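Local coordinates for purine nucleosidase, (IunH-1) (Sulfolobus solfataricus, PDB 3T8J), which belongs to the nucleoside hydrolase family, whose mixed beta sheet is flanked by helices, and holds a bound sodium ion, at residues D7-E12 against E162-V167; I33-I38 against W166-A171; N71-E76 against G155-V160; V31-V34 against S39-Q42; T183-D188 against D238-A243. All blocks are in the same frame, centred on the assembly; numbering follows the deposited sequence.

Contact 1. Residues D7-E12 against E162-V167; sequences DCDTAE and EFNIWV. With NA (sodium ion), chain B.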
# COMPACT_ATOMS: atom_id res chain seq x y z
N ASP A 7 -29.55 -8.59 8.54
CA ASP A 7 -29.01 -7.81 7.41
C ASP A 7 -28.55 -8.79 6.33
O ASP A 7 -27.67 -9.61 6.57
CB ASP A 7 -27.86 -6.92 7.91
CG ASP A 7 -27.37 -5.92 6.86
OD1 ASP A 7 -28.09 -4.95 6.49
OD2 ASP A 7 -26.23 -6.11 6.35
N CYS A 8 -29.19 -8.66 5.16
CA CYS A 8 -29.17 -9.67 4.09
C CYS A 8 -28.75 -9.13 2.71
O CYS A 8 -29.33 -8.15 2.22
CB CYS A 8 -30.58 -10.25 3.91
SG CYS A 8 -31.21 -11.11 5.33
N ASP A 9 -27.78 -9.80 2.08
CA ASP A 9 -27.53 -9.71 0.62
C ASP A 9 -28.21 -10.93 0.01
O ASP A 9 -27.58 -11.91 -0.36
CB ASP A 9 -26.03 -9.59 0.24
CG ASP A 9 -25.13 -10.74 0.75
OD1 ASP A 9 -24.10 -11.01 0.10
OD2 ASP A 9 -25.37 -11.33 1.84
N THR A 10 -29.53 -10.87 0.00
CA THR A 10 -30.38 -12.07 0.16
C THR A 10 -30.18 -13.17 -0.88
O THR A 10 -30.53 -12.99 -2.04
CB THR A 10 -31.87 -11.68 0.10
OG1 THR A 10 -32.10 -10.41 0.74
CG2 THR A 10 -32.73 -12.78 0.75
N ALA A 11 -29.63 -14.30 -0.44
CA ALA A 11 -29.54 -15.52 -1.23
C ALA A 11 -30.04 -16.69 -0.33
O ALA A 11 -30.66 -16.46 0.74
CB ALA A 11 -28.09 -15.73 -1.71
N GLU A 12 -29.81 -17.93 -0.73
CA GLU A 12 -30.40 -19.08 -0.04
C GLU A 12 -30.18 -19.14 1.48
O GLU A 12 -31.13 -19.33 2.24
CB GLU A 12 -29.97 -20.39 -0.73
CG GLU A 12 -28.49 -20.86 -0.52
CD GLU A 12 -27.44 -19.85 -0.96
OE1 GLU A 12 -27.24 -19.73 -2.20
OE2 GLU A 12 -26.81 -19.20 -0.08
N GLU A 162 -12.59 -13.74 2.58
CA GLU A 162 -13.99 -14.12 2.61
C GLU A 162 -14.86 -12.99 2.03
O GLU A 162 -14.59 -11.80 2.20
CB GLU A 162 -14.39 -14.47 4.05
CG GLU A 162 -15.82 -14.88 4.24
CD GLU A 162 -16.76 -13.71 4.33
OE1 GLU A 162 -16.35 -12.63 4.86
OE2 GLU A 162 -17.93 -13.87 3.92
N PHE A 163 -15.93 -13.38 1.33
CA PHE A 163 -16.76 -12.48 0.56
C PHE A 163 -17.32 -11.27 1.33
O PHE A 163 -17.18 -10.14 0.86
CB PHE A 163 -17.92 -13.27 -0.04
CG PHE A 163 -18.79 -12.48 -0.97
CD1 PHE A 163 -18.37 -12.23 -2.27
CD2 PHE A 163 -20.03 -12.02 -0.57
CE1 PHE A 163 -19.17 -11.51 -3.15
CE2 PHE A 163 -20.84 -11.31 -1.45
CZ PHE A 163 -20.42 -11.09 -2.75
N ASN A 164 -17.97 -11.49 2.46
CA ASN A 164 -18.65 -10.37 3.16
C ASN A 164 -17.66 -9.26 3.52
O ASN A 164 -17.95 -8.08 3.31
CB ASN A 164 -19.35 -10.85 4.43
CG ASN A 164 -20.59 -11.66 4.13
OD1 ASN A 164 -21.13 -11.62 3.02
ND2 ASN A 164 -21.08 -12.42 5.15
N ILE A 165 -16.49 -9.63 4.04
CA ILE A 165 -15.48 -8.63 4.40
C ILE A 165 -14.86 -8.01 3.14
O ILE A 165 -14.68 -6.78 3.06
CB ILE A 165 -14.38 -9.23 5.30
CG1 ILE A 165 -14.99 -9.92 6.53
CG2 ILE A 165 -13.32 -8.15 5.74
CD1 ILE A 165 -15.81 -8.99 7.43
N TRP A 166 -14.54 -8.84 2.14
CA TRP A 166 -13.93 -8.36 0.90
C TRP A 166 -14.82 -7.33 0.13
O TRP A 166 -14.30 -6.37 -0.44
CB TRP A 166 -13.63 -9.57 -0.02
CG TRP A 166 -13.04 -9.20 -1.34
CD1 TRP A 166 -11.70 -9.06 -1.66
CD2 TRP A 166 -13.76 -8.93 -2.55
NE1 TRP A 166 -11.56 -8.69 -2.98
CE2 TRP A 166 -12.81 -8.59 -3.54
CE3 TRP A 166 -15.13 -8.91 -2.88
CZ2 TRP A 166 -13.18 -8.26 -4.84
CZ3 TRP A 166 -15.48 -8.58 -4.17
CH2 TRP A 166 -14.52 -8.25 -5.13
N VAL A 167 -16.13 -7.54 0.11
CA VAL A 167 -17.05 -6.65 -0.65
C VAL A 167 -16.90 -5.21 -0.20
O VAL A 167 -16.80 -4.28 -1.01
CB VAL A 167 -18.50 -7.13 -0.58
CG1 VAL A 167 -19.49 -6.01 -0.98
CG2 VAL A 167 -18.72 -8.39 -1.46
NA NA B . -25.79 -12.57 3.71
O HOH W 1 -22.85 -13.06 1.49
O HOH W 2 -25.33 -14.54 2.51
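Asp9 reaches across to Phe163 with OD1, which stops 3.6 Å from CE2 at the edge of the ring. The oxygen lies in the ring plane, and the carboxylate and ring planes are only 18° apart, so the carboxylate meets the polarised rim of C-H groups rather than a face. Phe163 holds CG anti to its backbone N (chi1 -175°), which carries the ring out from the first turn of its helix; one face is covered from within the same helix by CG2 of Val167. The two oxygens of Asp9 have separate tasks. OD2 binds the sodium ion at 2.3 Å, in a shell completed by water 2, Asp14 OD1, Ser122 OG and the carbonyl of Ile121. OD1 accepts from the backbone N of Asn37 and lies 2.8 Å from water 1. That water also sits 2.7 Å from Asn164 OD1, so it may bridge the metal ligand and the helix, although other acceptors nearby compete for its two protons. The amide of Asn164 is held mainly from elsewhere, by Met147. At the start of the helix Glu162 caps it with both carboxylate oxygens: OE2 takes Asn164 N at 2.8 Å from above the carboxylate plane, and OE1 takes Ile165 N at 3.1 Å. Asp9 follows directly on strand 3-8, which lies between strands 27-33 and 116-120 of the sheet, while helix 40-53 touches Asp9 and Thr10 and helix 209-227 packs on Glu12.

Contact 2. Residues I33-I38 against W166-A171; sequences IVEGNI and WVDPDA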
# COMPACT_ATOMS: atom_id res chain seq x y z
N ILE A 33 -31.37 -4.66 3.73
CA ILE A 33 -30.77 -5.22 2.51
C ILE A 33 -29.51 -4.46 2.14
O ILE A 33 -29.50 -3.23 2.14
CB ILE A 33 -31.76 -5.16 1.31
CG1 ILE A 33 -33.13 -5.73 1.69
CG2 ILE A 33 -31.18 -5.93 0.08
CD1 ILE A 33 -33.12 -7.22 2.03
N VAL A 34 -28.47 -5.22 1.76
CA VAL A 34 -27.16 -4.66 1.41
C VAL A 34 -26.64 -5.30 0.11
O VAL A 34 -26.99 -6.45 -0.18
CB VAL A 34 -26.17 -4.84 2.59
CG1 VAL A 34 -25.81 -6.33 2.80
CG2 VAL A 34 -24.88 -3.98 2.41
N GLU A 35 -25.79 -4.59 -0.60
CA GLU A 35 -25.12 -5.17 -1.79
C GLU A 35 -24.35 -6.43 -1.42
O GLU A 35 -23.82 -6.56 -0.28
CB GLU A 35 -24.17 -4.12 -2.44
CG GLU A 35 -22.78 -4.00 -1.82
CD GLU A 35 -22.70 -3.21 -0.52
OE1 GLU A 35 -23.65 -2.46 -0.21
OE2 GLU A 35 -21.64 -3.32 0.17
N GLY A 36 -24.22 -7.35 -2.36
CA GLY A 36 -23.38 -8.52 -2.19
C GLY A 36 -23.66 -9.61 -3.22
O GLY A 36 -23.31 -9.46 -4.37
N ASN A 37 -24.21 -10.71 -2.75
CA ASN A 37 -24.29 -11.95 -3.52
C ASN A 37 -24.86 -11.81 -4.93
O ASN A 37 -24.31 -12.39 -5.87
CB ASN A 37 -25.18 -12.96 -2.79
CG ASN A 37 -24.51 -13.63 -1.59
OD1 ASN A 37 -23.30 -13.91 -1.60
ND2 ASN A 37 -25.31 -13.94 -0.59
N ILE A 38 -25.98 -11.11 -5.06
CA ILE A 38 -26.65 -11.01 -6.39
C ILE A 38 -27.17 -9.58 -6.63
O ILE A 38 -27.06 -8.71 -5.76
CB ILE A 38 -27.80 -12.04 -6.54
CG1 ILE A 38 -28.98 -11.66 -5.63
CG2 ILE A 38 -27.32 -13.46 -6.30
CD1 ILE A 38 -30.25 -12.42 -5.92
N TRP A 166 -14.54 -8.84 2.14
CA TRP A 166 -13.93 -8.36 0.90
C TRP A 166 -14.82 -7.33 0.13
O TRP A 166 -14.30 -6.37 -0.44
CB TRP A 166 -13.63 -9.57 -0.02
CG TRP A 166 -13.04 -9.20 -1.34
CD1 TRP A 166 -11.70 -9.06 -1.66
CD2 TRP A 166 -13.76 -8.93 -2.55
NE1 TRP A 166 -11.56 -8.69 -2.98
CE2 TRP A 166 -12.81 -8.59 -3.54
CE3 TRP A 166 -15.13 -8.91 -2.88
CZ2 TRP A 166 -13.18 -8.26 -4.84
CZ3 TRP A 166 -15.48 -8.58 -4.17
CH2 TRP A 166 -14.52 -8.25 -5.13
N VAL A 167 -16.13 -7.54 0.11
CA VAL A 167 -17.05 -6.65 -0.65
C VAL A 167 -16.90 -5.21 -0.20
O VAL A 167 -16.80 -4.28 -1.01
CB VAL A 167 -18.50 -7.13 -0.58
CG1 VAL A 167 -19.49 -6.01 -0.98
CG2 VAL A 167 -18.72 -8.39 -1.46
N ASP A 168 -16.84 -5.04 1.13
CA ASP A 168 -16.72 -3.70 1.72
C ASP A 168 -15.80 -3.74 2.93
O ASP A 168 -16.26 -3.77 4.06
CB ASP A 168 -18.07 -3.06 2.03
CG ASP A 168 -17.95 -1.56 2.27
OD1 ASP A 168 -16.82 -1.06 2.45
OD2 ASP A 168 -18.99 -0.85 2.28
N PRO A 169 -14.49 -3.73 2.66
CA PRO A 169 -13.55 -3.86 3.80
C PRO A 169 -13.43 -2.58 4.58
O PRO A 169 -13.02 -2.61 5.75
CB PRO A 169 -12.24 -4.25 3.11
CG PRO A 169 -12.33 -3.64 1.76
CD PRO A 169 -13.79 -3.71 1.36
N ASP A 170 -13.80 -1.46 3.96
CA ASP A 170 -13.84 -0.17 4.69
C ASP A 170 -14.95 -0.21 5.73
O ASP A 170 -14.75 0.14 6.91
CB ASP A 170 -14.00 0.95 3.67
CG ASP A 170 -12.84 0.96 2.70
OD1 ASP A 170 -11.72 1.28 3.11
OD2 ASP A 170 -13.02 0.54 1.53
N ALA A 171 -16.14 -0.64 5.33
CA ALA A 171 -17.24 -0.83 6.26
C ALA A 171 -16.84 -1.80 7.38
O ALA A 171 -17.15 -1.55 8.56
CB ALA A 171 -18.54 -1.32 5.53
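OD2 of Asp168 is gripped by the backbone N of Leu68 and the hydroxyl of Thr125, and it lies 4.2 Å from OE2 of Glu35 across the contact. Asp168 is the N-cap of helix 169-177: its other oxygen, OD1, takes Ala171 N at 3.0 Å along an almost straight bond (171°), arriving from above the carboxylate plane. Glu35 belongs to the loop between strand 27-33 and helix 40-53, and its OE2 also hydrogen-bonds to Thr125 OG1. One hydroxyl thus joins two carboxylates whose planes are 50° apart. The hydroxyl has one proton to give, and the two acids lie close together in a buried setting, which may raise the proton affinity of one of them. The chain of Glu35 is bent at chi2 (-78°), which brings the carboxylate round to the junction between helices 163-167 and 169-177. There the two side chains cross at about a right angle, and OE2 comes within 4.0 Å of Asp168 CB. Val167 supplies the apolar part of the contact, sliding past Glu35 in the opposite direction. Its CG1 methyl lies against the outer part of that chain, 3.6 Å from Glu35 OE2 and 3.9 Å from Glu35 CG.

Contact 3. Residues N71-E76 against G155-V160; sequences NYITVE and GNITPV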
# COMPACT_ATOMS: atom_id res chain seq x y z
N ASN A 71 -14.95 -0.94 -5.61
CA ASN A 71 -15.77 -1.74 -6.51
C ASN A 71 -15.92 -3.14 -5.95
O ASN A 71 -15.09 -3.58 -5.13
CB ASN A 71 -15.11 -1.76 -7.89
CG ASN A 71 -15.16 -0.38 -8.56
OD1 ASN A 71 -16.13 0.37 -8.41
ND2 ASN A 71 -14.12 -0.06 -9.31
N TYR A 72 -16.93 -3.88 -6.41
CA TYR A 72 -17.14 -5.26 -5.99
C TYR A 72 -17.70 -6.04 -7.19
O TYR A 72 -17.95 -5.46 -8.23
CB TYR A 72 -18.04 -5.35 -4.73
CG TYR A 72 -19.51 -5.26 -5.03
CD1 TYR A 72 -20.33 -6.37 -4.88
CD2 TYR A 72 -20.09 -4.09 -5.51
CE1 TYR A 72 -21.69 -6.32 -5.17
CE2 TYR A 72 -21.45 -4.04 -5.82
CZ TYR A 72 -22.25 -5.16 -5.67
OH TYR A 72 -23.61 -5.12 -6.03
N ILE A 73 -17.84 -7.35 -7.02
CA ILE A 73 -18.56 -8.18 -8.00
C ILE A 73 -19.66 -8.95 -7.30
O ILE A 73 -19.49 -9.41 -6.14
CB ILE A 73 -17.63 -9.15 -8.75
CG1 ILE A 73 -16.91 -10.10 -7.80
CG2 ILE A 73 -16.58 -8.36 -9.56
CD1 ILE A 73 -16.20 -11.28 -8.49
N THR A 74 -20.82 -9.08 -7.97
CA THR A 74 -21.81 -10.05 -7.56
C THR A 74 -21.33 -11.47 -7.95
O THR A 74 -20.40 -11.61 -8.77
CB THR A 74 -23.17 -9.74 -8.16
OG1 THR A 74 -23.04 -9.67 -9.59
CG2 THR A 74 -23.73 -8.41 -7.59
N VAL A 75 -21.94 -12.48 -7.34
CA VAL A 75 -21.59 -13.88 -7.57
C VAL A 75 -22.83 -14.76 -7.91
O VAL A 75 -23.11 -15.78 -7.26
CB VAL A 75 -20.74 -14.46 -6.42
CG1 VAL A 75 -19.29 -13.90 -6.51
CG2 VAL A 75 -21.37 -14.13 -5.07
N GLU A 76 -23.56 -14.35 -8.94
CA GLU A 76 -24.69 -15.17 -9.41
C GLU A 76 -24.21 -16.53 -9.94
O GLU A 76 -25.00 -17.47 -9.98
CB GLU A 76 -25.55 -14.39 -10.43
CG GLU A 76 -26.34 -13.25 -9.73
CD GLU A 76 -26.80 -12.13 -10.66
OE1 GLU A 76 -26.90 -12.35 -11.88
OE2 GLU A 76 -27.08 -11.01 -10.16
N GLY A 155 -9.77 -18.46 1.85
CA GLY A 155 -10.86 -17.60 1.44
C GLY A 155 -11.75 -18.26 0.38
O GLY A 155 -11.44 -19.33 -0.14
N ASN A 156 -12.84 -17.59 0.08
CA ASN A 156 -13.75 -18.01 -1.01
C ASN A 156 -13.76 -17.07 -2.21
O ASN A 156 -13.56 -17.51 -3.35
CB ASN A 156 -15.16 -18.35 -0.50
CG ASN A 156 -15.90 -17.22 0.21
OD1 ASN A 156 -15.37 -16.15 0.48
ND2 ASN A 156 -17.18 -17.47 0.52
N ILE A 157 -13.92 -15.77 -1.98
CA ILE A 157 -13.97 -14.82 -3.09
C ILE A 157 -12.58 -14.62 -3.71
O ILE A 157 -12.47 -14.48 -4.93
CB ILE A 157 -14.62 -13.47 -2.66
CG1 ILE A 157 -14.84 -12.56 -3.88
CG2 ILE A 157 -13.83 -12.75 -1.52
CD1 ILE A 157 -15.76 -13.11 -4.98
N THR A 158 -11.54 -14.58 -2.89
CA THR A 158 -10.15 -14.65 -3.34
C THR A 158 -9.51 -15.82 -2.59
O THR A 158 -10.11 -16.36 -1.65
CB THR A 158 -9.35 -13.37 -3.12
OG1 THR A 158 -8.95 -13.32 -1.73
CG2 THR A 158 -10.13 -12.12 -3.46
N PRO A 159 -8.29 -16.21 -2.98
CA PRO A 159 -7.66 -17.30 -2.24
C PRO A 159 -7.54 -17.07 -0.72
O PRO A 159 -7.56 -18.02 0.05
CB PRO A 159 -6.28 -17.37 -2.86
CG PRO A 159 -6.49 -16.93 -4.27
CD PRO A 159 -7.52 -15.84 -4.17
N VAL A 160 -7.46 -15.81 -0.29
CA VAL A 160 -7.17 -15.51 1.11
C VAL A 160 -8.24 -14.70 1.87
O VAL A 160 -8.08 -14.50 3.09
CB VAL A 160 -5.81 -14.78 1.25
CG1 VAL A 160 -4.64 -15.70 0.84
CG2 VAL A 160 -5.76 -13.50 0.46
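A single methyl group, CD1 of Ile157, carries the whole meeting of two segments that are loop throughout, save for Glu76, which starts helix 76-79. It touches Val75 CG1 at 3.9 Å and Ile73 CD1 at 4.0 Å, two residues either side of Thr74, whose side chain points away, so that both face the same neighbour. The Ile157 side chain leaves with CG1 anti to the backbone N (chi1 -172°), stretching CD1 out from the loop. It slides past Ile73 in the opposite direction, methyl end against methyl end, but lies at a slant to Val75. Phe163 packs against both Val75 and Ile157, extending the apolar patch to helix 163-167. The 155-160 loop is also a subunit interface: Ile157 O and Pro159 O accept from Thr281 and Arg276 of the third subunit. Its backbone is drawn together by Gly155 N, which donates to Pro159 O at 2.9 Å, and Asn156 OD1 receives the N-H of Phe163. Next along the chain, Thr158 OG1 accepts from Val160 N at 3.2 Å (148°), two residues on, which is the signature of an ST turn.

Contact 4. Residues V31-V34 against S39-Q42; sequences VTIV and SYEQ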
# COMPACT_ATOMS: atom_id res chain seq x y z
N VAL A 31 -35.81 -6.53 8.47
CA VAL A 31 -34.83 -7.06 7.55
C VAL A 31 -34.23 -5.88 6.78
O VAL A 31 -34.96 -5.02 6.31
CB VAL A 31 -35.47 -8.04 6.55
CG1 VAL A 31 -34.39 -8.57 5.55
CG2 VAL A 31 -36.19 -9.18 7.23
N THR A 32 -32.91 -5.79 6.75
CA THR A 32 -32.19 -4.71 6.05
C THR A 32 -31.44 -5.35 4.87
O THR A 32 -31.00 -6.51 4.99
CB THR A 32 -31.24 -3.93 7.02
OG1 THR A 32 -30.37 -4.84 7.70
CG2 THR A 32 -32.09 -3.11 8.04
N ILE A 33 -31.37 -4.66 3.73
CA ILE A 33 -30.77 -5.22 2.51
C ILE A 33 -29.51 -4.46 2.14
O ILE A 33 -29.50 -3.23 2.14
CB ILE A 33 -31.76 -5.16 1.31
CG1 ILE A 33 -33.13 -5.73 1.69
CG2 ILE A 33 -31.18 -5.93 0.08
CD1 ILE A 33 -33.12 -7.22 2.03
N VAL A 34 -28.47 -5.22 1.76
CA VAL A 34 -27.16 -4.66 1.41
C VAL A 34 -26.64 -5.30 0.11
O VAL A 34 -26.99 -6.45 -0.18
CB VAL A 34 -26.17 -4.84 2.59
CG1 VAL A 34 -25.81 -6.33 2.80
CG2 VAL A 34 -24.88 -3.98 2.41
N SER A 39 -27.76 -9.33 -7.77
CA SER A 39 -28.32 -8.02 -8.08
C SER A 39 -29.16 -7.49 -6.92
O SER A 39 -30.06 -8.16 -6.39
CB SER A 39 -29.15 -8.09 -9.36
OG SER A 39 -30.29 -7.25 -9.30
N TYR A 40 -28.85 -6.25 -6.53
CA TYR A 40 -29.46 -5.64 -5.34
C TYR A 40 -31.00 -5.61 -5.39
O TYR A 40 -31.66 -5.96 -4.41
CB TYR A 40 -28.88 -4.24 -5.16
CG TYR A 40 -29.52 -3.33 -4.13
CD1 TYR A 40 -29.05 -3.28 -2.83
CD2 TYR A 40 -30.55 -2.48 -4.49
CE1 TYR A 40 -29.65 -2.40 -1.91
CE2 TYR A 40 -31.13 -1.60 -3.59
CZ TYR A 40 -30.67 -1.56 -2.32
OH TYR A 40 -31.26 -0.63 -1.46
N GLU A 41 -31.59 -5.24 -6.52
CA GLU A 41 -33.05 -5.13 -6.52
C GLU A 41 -33.73 -6.52 -6.39
O GLU A 41 -34.80 -6.64 -5.79
CB GLU A 41 -33.56 -4.37 -7.75
CG GLU A 41 -32.99 -2.96 -7.93
CD GLU A 41 -33.49 -1.96 -6.88
OE1 GLU A 41 -34.56 -2.19 -6.27
OE2 GLU A 41 -32.82 -0.92 -6.68
N GLN A 42 -33.07 -7.58 -6.87
CA GLN A 42 -33.57 -8.92 -6.66
C GLN A 42 -33.41 -9.36 -5.19
O GLN A 42 -34.24 -10.11 -4.67
CB GLN A 42 -32.94 -9.94 -7.62
CG GLN A 42 -33.57 -11.35 -7.56
CD GLN A 42 -35.06 -11.37 -7.91
OE1 GLN A 42 -35.47 -10.81 -8.95
NE2 GLN A 42 -35.88 -12.00 -7.08
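In the beta-alpha-beta unit made of strand 27-33, helix 40-53 and strand 60-62, the aromatic ring of Tyr40 is laid back against the end of the first strand. Tyr40 is the first residue of the helix, and its CG stands anti to the backbone N (chi1 170°), which turns the ring from the helix start back toward strand 27-33, which precedes the helix in the chain. The ring meets mostly backbone. CE1 is 4.1 Å from Ile33 O, approached obliquely, and CD1 is 4.3 Å from Val34 C, which lies at the ring edge close to its plane. One apolar contact between side chains is added, Ile33 CG2 to Tyr40 CE1 at 4.3 Å. These are loose van der Waals distances with no hydrogen bond across the pair. The Ile33 carbonyl instead accepts from Asn126 ND2, while the Tyr40 hydroxyl makes a weak bond to Gly63 O just beyond strand 60-62. Ser39 occupies the N-cap position, its own N donating to Glu76. Further along, Ile33 packs on Glu43, Val44 and Ala47 of helix 40-53 and on Val60, while strand 27-33 lies in the sheet between strands 60-62 and 3-8, parallel to both.

Contact 5. Residues T183-D188 against D238-A243; sequences TMIPWD and DAITTA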
# COMPACT_ATOMS: atom_id res chain seq x y z
N THR A 183 -19.24 -11.36 18.05
CA THR A 183 -18.85 -12.75 17.93
C THR A 183 -18.85 -13.06 16.43
O THR A 183 -19.82 -12.78 15.75
CB THR A 183 -19.78 -13.70 18.72
OG1 THR A 183 -19.59 -13.48 20.14
CG2 THR A 183 -19.46 -15.16 18.40
N MET A 184 -17.73 -13.59 15.95
CA MET A 184 -17.44 -13.76 14.51
C MET A 184 -17.31 -15.24 14.17
O MET A 184 -16.59 -15.98 14.84
CB MET A 184 -16.13 -13.02 14.21
CG MET A 184 -15.57 -13.16 12.90
SD MET A 184 -13.92 -12.35 13.04
CE MET A 184 -14.16 -11.63 11.55
N ILE A 185 -17.99 -15.66 13.10
CA ILE A 185 -17.96 -17.01 12.58
C ILE A 185 -17.26 -16.97 11.20
O ILE A 185 -17.84 -16.47 10.24
CB ILE A 185 -19.40 -17.59 12.44
CG1 ILE A 185 -20.07 -17.90 13.80
CG2 ILE A 185 -19.41 -18.91 11.68
CD1 ILE A 185 -20.24 -16.73 14.79
N PRO A 186 -16.04 -17.51 11.10
CA PRO A 186 -15.29 -17.43 9.82
C PRO A 186 -15.66 -18.50 8.79
O PRO A 186 -16.05 -19.61 9.14
CB PRO A 186 -13.82 -17.64 10.26
CG PRO A 186 -13.83 -17.64 11.74
CD PRO A 186 -15.18 -17.99 12.20
N TRP A 187 -15.48 -18.14 7.52
CA TRP A 187 -15.66 -19.06 6.41
C TRP A 187 -14.83 -20.33 6.57
O TRP A 187 -15.33 -21.45 6.31
CB TRP A 187 -15.24 -18.38 5.12
CG TRP A 187 -15.27 -19.30 3.90
CD1 TRP A 187 -14.20 -19.87 3.26
CD2 TRP A 187 -16.43 -19.74 3.22
NE1 TRP A 187 -14.63 -20.66 2.21
CE2 TRP A 187 -16.00 -20.59 2.16
CE3 TRP A 187 -17.80 -19.50 3.37
CZ2 TRP A 187 -16.90 -21.19 1.27
CZ3 TRP A 187 -18.69 -20.11 2.48
CH2 TRP A 187 -18.22 -20.93 1.45
N ASP A 188 -13.56 -20.19 6.95
CA ASP A 188 -12.66 -21.34 7.00
C ASP A 188 -12.79 -22.19 8.26
O ASP A 188 -12.03 -23.15 8.45
CB ASP A 188 -11.21 -20.98 6.63
CG ASP A 188 -10.66 -19.80 7.39
OD1 ASP A 188 -11.31 -19.29 8.35
OD2 ASP A 188 -9.52 -19.38 7.01
N ASP A 238 -24.18 -18.77 6.91
CA ASP A 238 -25.12 -17.91 7.63
C ASP A 238 -25.99 -18.69 8.61
O ASP A 238 -26.25 -18.23 9.72
CB ASP A 238 -25.98 -17.13 6.63
CG ASP A 238 -25.14 -16.40 5.61
OD1 ASP A 238 -24.02 -15.94 5.95
OD2 ASP A 238 -25.56 -16.29 4.43
N ALA A 239 -26.43 -19.88 8.22
CA ALA A 239 -27.29 -20.67 9.08
C ALA A 239 -26.56 -21.16 10.34
O ALA A 239 -27.15 -21.24 11.41
CB ALA A 239 -27.92 -21.85 8.29
N ILE A 240 -25.26 -21.46 10.21
CA ILE A 240 -24.45 -21.78 11.39
C ILE A 240 -24.31 -20.57 12.31
O ILE A 240 -24.45 -20.70 13.55
CB ILE A 240 -23.07 -22.36 10.99
CG1 ILE A 240 -23.22 -23.78 10.46
CG2 ILE A 240 -22.11 -22.37 12.21
CD1 ILE A 240 -21.93 -24.35 9.79
N THR A 241 -24.04 -19.39 11.73
CA THR A 241 -23.93 -18.17 12.52
C THR A 241 -25.23 -17.94 13.30
O THR A 241 -25.21 -17.64 14.49
CB THR A 241 -23.63 -16.96 11.63
OG1 THR A 241 -22.42 -17.21 10.89
CG2 THR A 241 -23.51 -15.66 12.45
N THR A 242 -26.35 -18.08 12.61
CA THR A 242 -27.68 -17.89 13.19
C THR A 242 -27.98 -18.91 14.29
O THR A 242 -28.52 -18.58 15.35
CB THR A 242 -28.76 -17.96 12.08
OG1 THR A 242 -28.45 -17.01 11.04
CG2 THR A 242 -30.15 -17.63 12.63
N ALA A 243 -27.62 -20.17 14.04
CA ALA A 243 -27.83 -21.24 15.01
C ALA A 243 -27.06 -20.96 16.30
O ALA A 243 -27.58 -21.18 17.38
CB ALA A 243 -27.46 -22.63 14.42
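Ile185 begins its contact with Thr241 at CB, which lies 3.4 Å from the threonine OG1. From there the side chain forks. The CG2 branch stands anti to the backbone N and remains beside the hydroxyl, 3.5 Å from Thr241 OG1; the same methyl, Ile185 CG2, is 4.4 Å from Ile240 CG2, a looser apolar touch. The CG1 branch, anti to the carbonyl carbon (chi1 -71°), runs alongside the threonine, with CG1 at 3.8 Å from Thr241 OG1 and 4.1 Å from Thr241 CA. At the tip, CD1 reaches Thr241 CG2 at 4.2 Å. The two side chains thus slide past each other in opposite directions, with the hydroxyl oxygen set against three carbons of the isoleucine. That buried oxygen is not left without a polar partner, because Thr241 OG1 hydrogen-bonds to Pro237 O, one turn back in its own helix. This is helix-on-sheet packing: strand 182-185, paired in parallel with 141-147 and 289-295, has helix 237-246 against one face. Val292 of strand 289-295 also touches Ile185, and Met147 of strand 141-147 touches Thr241. Along the helix Thr242 repeats the same habit, its OG1 donating to Asp238 O at 2.8 Å from above the carbonyl plane (40° out of it), so that this carbonyl takes both the hydroxyl and the backbone N of Thr242.

How the contacts relate
Contacts 1 and 2 lie 6 Å apart between centres and share Trp166 and Val167 of helix 163-167; contacts 2 and 4 share Ile33 and Val34. Contact 3 lies about 10 Å from both 1 and 2, joined to contact 2 by the Asn37 O to Val75 N bond. Contacts 1, 4 and 5 all reach the one mixed sheet, whose strands 3-8 and 27-33 are neighbours. Contact 5, about 20 Å from contact 4 between centres, comes last along the chain, while contacts 3 and 4 fall within the span of contact 1. Contact 1 holds the sodium ligand Asp9, the loops of contacts 2 and 3 gather beside it, and contact 3 continues outward to another subunit.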